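PDB 3ABF: 4-oxalocrotonate tautomerase from Thermus thermophilus, which belongs to the tautomerase superfamily of small beta-alpha-beta enzymes and assembles as a hexamer of identical short chains. Local coordinates for residues R23-A28 with E34-V39. Sequence-based numbering, arbitrary orientation.
Sequences RLTEMA and EPYEEV
The methyl CG2 of Thr25 sits over one face of the Tyr36 ring, 4.0 Å from the ring centroid and 14° off its normal, a CH-pi contact displaced toward the CD1-CE1 side. The same methyl meets Val39, with Thr25 CG2 3.8 Å from Val39 CG1, and is therefore shared between aromatic and aliphatic partners. It lies anti to the backbone N (chi1 -57° on OG1), which turns it to the incoming loop and brings OG1 back to the helix, where the hydroxyl bonds to Val21 O. A water also bridges across, donating to Thr25 OG1 at 3.0 Å and to Val39 O at 2.8 Å; no direct hydrogen bond joins the segments. Beyond the methyl, the tyrosine reaches across the helix, until Tyr36 OH lies 3.8 Å from Glu26 CA. Val39 CG1 also reaches Ala28 CB, a looser touch at 4.3 Å one turn further on. This packing folds the short 3-10 turn 36-38 back against helix 14-31, just where the chain enters strand 39-46 in the beta-alpha-beta unit. Ala28 and Leu24 also pack on strand 2-9, parallel to 39-46, while Thr25 touches Gly55 of a neighbouring subunit.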
loop_
_atom_site.group_PDB
_atom_site.type_symbol
_atom_site.label_atom_id
_atom_site.label_comp_id
_atom_site.label_asym_id
_atom_site.label_seq_id
_atom_site.Cartn_x
_atom_site.Cartn_y
_atom_site.Cartn_z
ATOM N N ARG A 23 7.173 15.049 15.545
ATOM C CA ARG A 23 8.234 15.583 14.700
ATOM C C ARG A 23 7.881 15.480 13.217
ATOM O O ARG A 23 8.035 16.450 12.465
ATOM C CB ARG A 23 9.537 14.852 14.985
ATOM N N LEU A 24 7.408 14.312 12.793
ATOM C CA LEU A 24 7.037 14.144 11.390
ATOM C C LEU A 24 5.930 15.111 10.997
ATOM O O LEU A 24 5.975 15.727 9.931
ATOM C CB LEU A 24 6.551 12.718 11.114
ATOM C CG LEU A 24 7.580 11.606 10.970
ATOM C CD1 LEU A 24 6.861 10.339 10.529
ATOM C CD2 LEU A 24 8.626 11.992 9.936
ATOM N N THR A 25 4.928 15.244 11.852
ATOM C CA THR A 25 3.815 16.128 11.540
ATOM C C THR A 25 4.306 17.570 11.461
ATOM O O THR A 25 3.747 18.387 10.727
ATOM C CB THR A 25 2.712 16.035 12.603
ATOM O OG1 THR A 25 2.273 14.676 12.717
ATOM C CG2 THR A 25 1.520 16.919 12.220
ATOM N N GLU A 26 5.366 17.870 12.205
ATOM C CA GLU A 26 5.918 19.217 12.222
ATOM C C GLU A 26 6.586 19.545 10.891
ATOM O O GLU A 26 6.287 20.563 10.270
ATOM C CB GLU A 26 6.936 19.345 13.361
ATOM C CG GLU A 26 7.538 20.734 13.526
ATOM C CD GLU A 26 8.646 20.768 14.561
ATOM O OE1 GLU A 26 9.115 21.879 14.891
ATOM O OE2 GLU A 26 9.053 19.685 15.043
ATOM N N MET A 27 7.484 18.667 10.455
ATOM C CA MET A 27 8.219 18.865 9.210
ATOM C C MET A 27 7.341 18.851 7.965
ATOM O O MET A 27 7.543 19.661 7.059
ATOM C CB MET A 27 9.332 17.818 9.091
ATOM N N ALA A 28 6.362 17.950 7.917
ATOM C CA ALA A 28 5.468 17.864 6.757
ATOM C C ALA A 28 4.500 19.042 6.681
ATOM O O ALA A 28 4.197 19.545 5.598
ATOM C CB ALA A 28 4.680 16.550 6.791
ATOM N N GLU A 34 0.737 22.672 4.886
ATOM C CA GLU A 34 -0.482 21.960 5.263
ATOM C C GLU A 34 -0.871 22.180 6.721
ATOM O O GLU A 34 -0.017 22.198 7.603
ATOM C CB GLU A 34 -0.307 20.454 5.026
ATOM C CG GLU A 34 -0.478 20.019 3.584
ATOM C CD GLU A 34 -1.935 19.902 3.197
ATOM O OE1 GLU A 34 -2.714 20.811 3.550
ATOM O OE2 GLU A 34 -2.305 18.908 2.539
ATOM N N PRO A 35 -2.174 22.359 6.984
ATOM C CA PRO A 35 -2.685 22.567 8.343
ATOM C C PRO A 35 -2.635 21.221 9.074
ATOM O O PRO A 35 -3.030 20.192 8.511
ATOM C CB PRO A 35 -4.125 23.017 8.111
ATOM C CG PRO A 35 -4.113 23.555 6.701
ATOM C CD PRO A 35 -3.240 22.571 5.992
ATOM N N TYR A 36 -2.157 21.231 10.316
ATOM C CA TYR A 36 -2.049 20.015 11.126
ATOM C C TYR A 36 -3.160 18.997 10.957
ATOM O O TYR A 36 -2.890 17.822 10.739
ATOM C CB TYR A 36 -1.944 20.366 12.609
ATOM C CG TYR A 36 -0.528 20.502 13.088
ATOM C CD1 TYR A 36 -0.116 19.875 14.255
ATOM C CD2 TYR A 36 0.399 21.261 12.381
ATOM C CE1 TYR A 36 1.182 19.998 14.715
ATOM C CE2 TYR A 36 1.703 21.393 12.830
ATOM C CZ TYR A 36 2.086 20.756 14.006
ATOM O OH TYR A 36 3.364 20.896 14.491
ATOM N N GLU A 37 -4.405 19.443 11.070
ATOM C CA GLU A 37 -5.547 18.550 10.932
ATOM C C GLU A 37 -5.519 17.772 9.626
ATOM O O GLU A 37 -6.199 16.756 9.497
ATOM C CB GLU A 37 -6.862 19.332 10.997
ATOM C CG GLU A 37 -7.196 19.926 12.359
ATOM C CD GLU A 37 -6.128 20.875 12.861
ATOM O OE1 GLU A 37 -5.691 21.745 12.075
ATOM O OE2 GLU A 37 -5.732 20.753 14.041
ATOM N N GLU A 38 -4.743 18.252 8.657
ATOM C CA GLU A 38 -4.668 17.597 7.354
ATOM C C GLU A 38 -3.445 16.706 7.156
ATOM O O GLU A 38 -3.251 16.140 6.083
ATOM C CB GLU A 38 -4.746 18.646 6.237
ATOM C CG GLU A 38 -6.134 19.256 6.083
ATOM C CD GLU A 38 -7.151 18.278 5.514
ATOM O OE1 GLU A 38 -8.365 18.480 5.727
ATOM O OE2 GLU A 38 -6.743 17.309 4.841
ATOM N N VAL A 39 -2.614 16.591 8.184
ATOM C CA VAL A 39 -1.444 15.731 8.112
ATOM C C VAL A 39 -1.802 14.489 8.928
ATOM O O VAL A 39 -2.011 14.570 10.145
ATOM C CB VAL A 39 -0.204 16.421 8.707
ATOM C CG1 VAL A 39 0.967 15.459 8.735
ATOM C CG2 VAL A 39 0.147 17.650 7.878
HETATM O O HOH W 1 -0.665 13.916 12.536
#